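Local coordinates for putative Glycerophosphoryl diester phosphodiesterase (PDB 3L12), which is of unproven function but is a putative member of the glycerophosphoryl diester phosphodiesterase family, with a TIM-barrel fold and a bound magnesium ion, at residues G28-N33 with F38-A43; E131-C136 with P144-E149. One frame throughout, in Å; residues are numbered along the deposited sequence.

Contact 1. Residues G28-N33 with F38-A43; sequences GVMPEN and FAFTLA
The ring of Phe40 carries Val29 over one face and Met30, a selenomethionine here, at an oblique approach, while the ring of Phe38 meets Asn33 at its edge. Val29 CG1 sits 4.1 Å from the Phe40 centroid and 28° off the ring normal, a CH-pi contact in which the same methyl is 3.7 Å from Phe40 CE2. With chi1 at 157°, Phe40 has its CG roughly anti to the backbone N, which carries the ring from helix 38-43 to the loop. Met30 touches through CG, 4.0 Å from Phe40 CB. At the other end of the interface, Asn33 OD1 lies near the plane of the Phe38 ring, 3.5 Å from Phe38 CZ, with amide and ring tilted 41° apart. Asn33 ND2 is hydrogen-bonded to Asp52, a magnesium ligand, which places this amide in the second shell of the metal. The Phe40 ring also meets Phe40 of the second subunit, which extends the apolar cluster into the dimer interface. Loop and helix belong, together with strand 19-23, to the first beta-alpha unit of the TIM barrel, where the chain leaving that strand passes the metal site before entering helix 35-43.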
loop_
_atom_site.group_PDB
_atom_site.type_symbol
_atom_site.label_atom_id
_atom_site.label_comp_id
_atom_site.label_asym_id
_atom_site.label_seq_id
_atom_site.Cartn_x
_atom_site.Cartn_y
_atom_site.Cartn_z
ATOM N N GLY A 28 -0.892 -7.966 3.246
ATOM C CA GLY A 28 0.013 -7.257 4.169
ATOM C C GLY A 28 -0.093 -5.745 4.217
ATOM O O GLY A 28 0.396 -5.146 5.168
ATOM N N VAL A 29 -0.723 -5.110 3.209
ATOM C CA VAL A 29 -0.819 -3.675 3.032
ATOM C C VAL A 29 -2.268 -3.086 3.173
ATOM O O VAL A 29 -2.467 -2.036 3.743
ATOM C CB VAL A 29 -0.218 -3.230 1.647
ATOM C CG1 VAL A 29 -0.145 -1.679 1.565
ATOM C CG2 VAL A 29 1.176 -3.936 1.428
HETATM N N MSE A 30 -3.243 -3.795 2.619
HETATM C CA MSE A 30 -4.599 -3.416 2.560
HETATM C C MSE A 30 -5.511 -4.557 2.968
HETATM O O MSE A 30 -5.153 -5.681 2.841
HETATM C CB MSE A 30 -4.980 -3.023 1.125
HETATM C CG MSE A 30 -4.336 -1.700 0.755
HETATM SE SE MSE A 30 -4.985 -0.088 1.549
HETATM C CE MSE A 30 -6.541 0.154 0.401
ATOM N N PRO A 31 -6.684 -4.234 3.538
ATOM C CA PRO A 31 -7.655 -5.290 3.884
ATOM C C PRO A 31 -7.821 -6.269 2.742
ATOM O O PRO A 31 -8.049 -5.871 1.578
ATOM C CB PRO A 31 -8.955 -4.507 4.181
ATOM C CG PRO A 31 -8.694 -3.190 3.748
ATOM C CD PRO A 31 -7.229 -2.896 3.824
ATOM N N GLU A 32 -7.798 -7.520 3.093
ATOM C CA GLU A 32 -7.807 -8.559 2.087
ATOM C C GLU A 32 -9.115 -8.668 1.337
ATOM O O GLU A 32 -10.167 -8.370 1.854
ATOM C CB GLU A 32 -7.525 -9.884 2.763
ATOM C CG GLU A 32 -8.676 -10.390 3.697
ATOM C CD GLU A 32 -8.263 -11.583 4.492
ATOM O OE1 GLU A 32 -7.461 -11.376 5.448
ATOM O OE2 GLU A 32 -8.713 -12.685 4.171
ATOM N N ASN A 33 -9.046 -9.151 0.104
ATOM C CA ASN A 33 -10.241 -9.406 -0.690
ATOM C C ASN A 33 -11.220 -8.209 -0.776
ATOM O O ASN A 33 -12.487 -8.365 -0.816
ATOM C CB ASN A 33 -10.899 -10.702 -0.221
ATOM C CG ASN A 33 -10.194 -11.928 -0.724
ATOM O OD1 ASN A 33 -9.670 -11.929 -1.844
ATOM N ND2 ASN A 33 -10.242 -13.028 0.057
ATOM N N PHE A 38 -7.520 -4.447 -4.070
ATOM C CA PHE A 38 -7.181 -4.876 -5.430
ATOM C C PHE A 38 -6.684 -3.718 -6.266
ATOM O O PHE A 38 -5.714 -3.866 -6.988
ATOM C CB PHE A 38 -8.336 -5.633 -6.121
ATOM C CG PHE A 38 -8.678 -6.949 -5.489
ATOM C CD1 PHE A 38 -7.730 -7.966 -5.404
ATOM C CD2 PHE A 38 -9.937 -7.189 -4.930
ATOM C CE1 PHE A 38 -8.048 -9.199 -4.824
ATOM C CE2 PHE A 38 -10.233 -8.402 -4.329
ATOM C CZ PHE A 38 -9.296 -9.414 -4.297
ATOM N N ALA A 39 -7.308 -2.556 -6.121
ATOM C CA ALA A 39 -6.859 -1.390 -6.849
ATOM C C ALA A 39 -5.478 -0.976 -6.422
ATOM O O ALA A 39 -4.651 -0.578 -7.255
ATOM C CB ALA A 39 -7.825 -0.232 -6.652
ATOM N N PHE A 40 -5.206 -1.025 -5.113
ATOM C CA PHE A 40 -3.876 -0.719 -4.632
ATOM C C PHE A 40 -2.836 -1.684 -5.294
ATOM O O PHE A 40 -1.774 -1.257 -5.795
ATOM C CB PHE A 40 -3.747 -0.897 -3.111
ATOM C CG PHE A 40 -2.301 -1.123 -2.694
ATOM C CD1 PHE A 40 -1.407 -0.063 -2.810
ATOM C CD2 PHE A 40 -1.810 -2.390 -2.331
ATOM C CE1 PHE A 40 -0.057 -0.223 -2.511
ATOM C CE2 PHE A 40 -0.468 -2.538 -2.051
ATOM C CZ PHE A 40 0.400 -1.452 -2.141
ATOM N N THR A 41 -3.170 -2.968 -5.305
ATOM C CA THR A 41 -2.274 -4.018 -5.819
ATOM C C THR A 41 -1.915 -3.733 -7.240
ATOM O O THR A 41 -0.709 -3.812 -7.636
ATOM C CB THR A 41 -2.901 -5.415 -5.628
ATOM O OG1 THR A 41 -3.120 -5.606 -4.216
ATOM C CG2 THR A 41 -1.976 -6.542 -6.095
ATOM N N LEU A 42 -2.913 -3.359 -8.036
ATOM C CA LEU A 42 -2.651 -3.025 -9.429
ATOM C C LEU A 42 -1.846 -1.723 -9.611
ATOM O O LEU A 42 -1.004 -1.610 -10.533
ATOM C CB LEU A 42 -3.939 -2.964 -10.226
ATOM C CG LEU A 42 -4.719 -4.271 -10.199
ATOM C CD1 LEU A 42 -6.058 -4.037 -10.888
ATOM C CD2 LEU A 42 -3.983 -5.383 -10.921
ATOM N N ALA A 43 -2.064 -0.766 -8.737
ATOM C CA ALA A 43 -1.300 0.472 -8.733
ATOM C C ALA A 43 0.141 0.259 -8.277
ATOM O O ALA A 43 1.036 1.035 -8.605
ATOM C CB ALA A 43 -1.980 1.558 -7.857
#

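Contact 2. Residues E131-C136 with P144-E149; sequences ELLDLC and PYLLLE. With MG (magnesium ion), chain C.
Cys136 and Pro144 mark the closest approach of the two backbones, with CA atoms 6.7 Å apart, and strand 145-149 draws away from helix 131-136 as it runs on toward the metal. Pro144 sets one side of its ring against Cys136: CG is 3.9 Å from Cys136 SG, and CD lies near Cys136 CB. The sulfur also reaches the strand, with Cys136 SG 3.9 Å from Leu146 CD2, so it rests on the proline ring and the leucine methyl together. Leu146 divides its two methyls between helix residues one turn apart. While CD2 takes the cysteine, Leu146 CD1 presses on Leu133 CD2 at 3.5 Å, closer than usual for two carbons. Leu133 leaves the helix at a slant to the strand, and the far end of its side chain, extended at chi2 (176°), closes the distance. Strand 48-55, helix 129-137 and strand 145-150 make up a beta-alpha-beta crossover of the TIM barrel, and the leucine, cysteine and proline side chains lie in the layer between helix and barrel wall. Leu148 also points toward the helix, and it packs on Phe51 and Val53 of strand 48-55. The alternating residues Leu147 and Glu149 project from the other side of the strand and touch His186 of strand 183-187. Glu149 has CG anti to the backbone N (chi1 -169°) and stays extended beyond it, which delivers OE1 to the magnesium ion at 2.0 Å. The carboxylate binds through one oxygen, since Glu149 OE2 is 3.9 Å from the ion. Two waters, Glu50 OE2 and Asp52 OD1 are among the other five ligands of a six-coordinate site.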
loop_
_atom_site.group_PDB
_atom_site.type_symbol
_atom_site.label_atom_id
_atom_site.label_comp_id
_atom_site.label_asym_id
_atom_site.label_seq_id
_atom_site.Cartn_x
_atom_site.Cartn_y
_atom_site.Cartn_z
ATOM N N GLU A 131 -18.382 -7.516 -9.157
ATOM C CA GLU A 131 -17.788 -6.211 -8.900
ATOM C C GLU A 131 -16.302 -6.224 -9.091
ATOM O O GLU A 131 -15.738 -5.277 -9.605
ATOM C CB GLU A 131 -18.129 -5.717 -7.487
ATOM C CG GLU A 131 -19.588 -5.388 -7.360
ATOM C CD GLU A 131 -20.079 -5.151 -5.954
ATOM O OE1 GLU A 131 -19.529 -5.686 -4.971
ATOM O OE2 GLU A 131 -21.110 -4.424 -5.833
ATOM N N LEU A 132 -15.646 -7.268 -8.620
ATOM C CA LEU A 132 -14.230 -7.389 -8.834
ATOM C C LEU A 132 -13.932 -7.544 -10.322
ATOM O O LEU A 132 -12.990 -6.949 -10.843
ATOM C CB LEU A 132 -13.669 -8.547 -8.019
ATOM C CG LEU A 132 -12.210 -8.841 -8.327
ATOM C CD1 LEU A 132 -11.257 -7.615 -8.018
ATOM C CD2 LEU A 132 -11.799 -10.059 -7.567
ATOM N N LEU A 133 -14.730 -8.336 -11.036
ATOM C CA LEU A 133 -14.434 -8.534 -12.454
ATOM C C LEU A 133 -14.670 -7.252 -13.247
ATOM O O LEU A 133 -13.923 -6.984 -14.176
ATOM C CB LEU A 133 -15.221 -9.701 -13.025
ATOM C CG LEU A 133 -14.892 -11.056 -12.382
ATOM C CD1 LEU A 133 -15.818 -12.107 -12.986
ATOM C CD2 LEU A 133 -13.382 -11.558 -12.455
ATOM N N ASP A 134 -15.688 -6.474 -12.889
ATOM C CA ASP A 134 -15.942 -5.164 -13.505
ATOM C C ASP A 134 -14.722 -4.219 -13.313
ATOM O O ASP A 134 -14.218 -3.556 -14.274
ATOM C CB ASP A 134 -17.201 -4.557 -12.891
ATOM C CG ASP A 134 -17.769 -3.387 -13.687
ATOM O OD1 ASP A 134 -17.470 -3.219 -14.886
ATOM O OD2 ASP A 134 -18.588 -2.665 -13.119
ATOM N N LEU A 135 -14.232 -4.171 -12.083
ATOM C CA LEU A 135 -13.050 -3.393 -11.768
ATOM C C LEU A 135 -11.865 -3.837 -12.633
ATOM O O LEU A 135 -11.205 -3.004 -13.254
ATOM C CB LEU A 135 -12.686 -3.546 -10.292
ATOM C CG LEU A 135 -11.378 -2.922 -9.795
ATOM C CD1 LEU A 135 -11.497 -1.412 -9.899
ATOM C CD2 LEU A 135 -11.058 -3.314 -8.359
ATOM N N CYS A 136 -11.617 -5.130 -12.700
ATOM C CA CYS A 136 -10.457 -5.655 -13.451
ATOM C C CYS A 136 -10.593 -5.379 -14.959
ATOM O O CYS A 136 -9.641 -4.940 -15.599
ATOM C CB CYS A 136 -10.242 -7.155 -13.221
ATOM S SG CYS A 136 -9.692 -7.597 -11.611
ATOM N N PRO A 144 -5.415 -7.560 -14.972
ATOM C CA PRO A 144 -4.542 -8.598 -14.451
ATOM C C PRO A 144 -4.961 -10.017 -14.781
ATOM O O PRO A 144 -6.125 -10.273 -15.146
ATOM C CB PRO A 144 -4.670 -8.425 -12.946
ATOM C CG PRO A 144 -5.981 -7.812 -12.769
ATOM C CD PRO A 144 -6.269 -6.951 -13.933
ATOM N N TYR A 145 -4.023 -10.934 -14.617
ATOM C CA TYR A 145 -4.310 -12.347 -14.689
ATOM C C TYR A 145 -4.972 -12.655 -13.347
ATOM O O TYR A 145 -4.600 -12.075 -12.305
ATOM C CB TYR A 145 -3.012 -13.144 -14.926
ATOM C CG TYR A 145 -2.537 -12.881 -16.313
ATOM C CD1 TYR A 145 -1.777 -11.762 -16.627
ATOM C CD2 TYR A 145 -2.934 -13.702 -17.334
ATOM C CE1 TYR A 145 -1.431 -11.492 -17.964
ATOM C CE2 TYR A 145 -2.556 -13.451 -18.635
ATOM C CZ TYR A 145 -1.812 -12.351 -18.931
ATOM O OH TYR A 145 -1.484 -12.150 -20.256
ATOM N N LEU A 146 -5.927 -13.576 -13.356
ATOM C CA LEU A 146 -6.693 -13.916 -12.161
ATOM C C LEU A 146 -6.577 -15.399 -11.796
ATOM O O LEU A 146 -6.878 -16.290 -12.601
ATOM C CB LEU A 146 -8.167 -13.603 -12.423
ATOM C CG LEU A 146 -8.540 -12.206 -12.927
ATOM C CD1 LEU A 146 -10.046 -12.160 -13.158
ATOM C CD2 LEU A 146 -8.151 -11.119 -11.990
ATOM N N LEU A 147 -6.138 -15.657 -10.580
ATOM C CA LEU A 147 -6.073 -16.978 -10.010
ATOM C C LEU A 147 -7.293 -16.992 -9.074
ATOM O O LEU A 147 -7.258 -16.508 -7.943
ATOM C CB LEU A 147 -4.746 -17.099 -9.279
ATOM C CG LEU A 147 -4.182 -18.430 -8.946
ATOM C CD1 LEU A 147 -4.020 -19.356 -10.231
ATOM C CD2 LEU A 147 -2.852 -18.243 -8.248
ATOM N N LEU A 148 -8.398 -17.514 -9.602
ATOM C CA LEU A 148 -9.700 -17.481 -8.939
ATOM C C LEU A 148 -9.873 -18.757 -8.139
ATOM O O LEU A 148 -10.084 -19.863 -8.675
ATOM C CB LEU A 148 -10.770 -17.274 -10.006
ATOM C CG LEU A 148 -12.193 -17.031 -9.566
ATOM C CD1 LEU A 148 -12.956 -16.506 -10.773
ATOM C CD2 LEU A 148 -12.882 -18.265 -8.921
ATOM N N GLU A 149 -9.727 -18.612 -6.827
ATOM C CA GLU A 149 -9.802 -19.779 -5.922
ATOM C C GLU A 149 -11.277 -20.059 -5.601
ATOM O O GLU A 149 -11.932 -19.271 -4.893
ATOM C CB GLU A 149 -8.996 -19.607 -4.639
ATOM C CG GLU A 149 -8.898 -20.936 -3.894
ATOM C CD GLU A 149 -8.215 -20.922 -2.547
ATOM O OE1 GLU A 149 -7.402 -20.042 -2.259
ATOM O OE2 GLU A 149 -8.475 -21.910 -1.773
HETATM MG MG MG C . -6.962 -18.270 -1.539
HETATM O O HOH W 1 -7.268 -18.944 0.463
HETATM O O HOH W 2 -6.675 -16.344 -0.812
#

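Overall arrangement
Contact 1 and contact 2 follow one another along the chain and pack side by side on the barrel, with centres about 13 Å apart. Helix 35-43 joins them: Phe38 CD2 lies 3.4 Å from Leu132 CD1, and Leu42 CD2 is 3.6 Å from Pro144 CG, so the two outer helices and Pro144, just ahead of strand 145-150, share apolar packing. Both contacts also lead to the magnesium ion. Contact 2 supplies a first-shell ligand through Glu149, whereas the side chain of Asn33 in contact 1 lies about 6 Å from the ion and is hydrogen-bonded to the ligand Asp52. The dimer interface adjoins contact 1, and no residue of the second subunit touches contact 2.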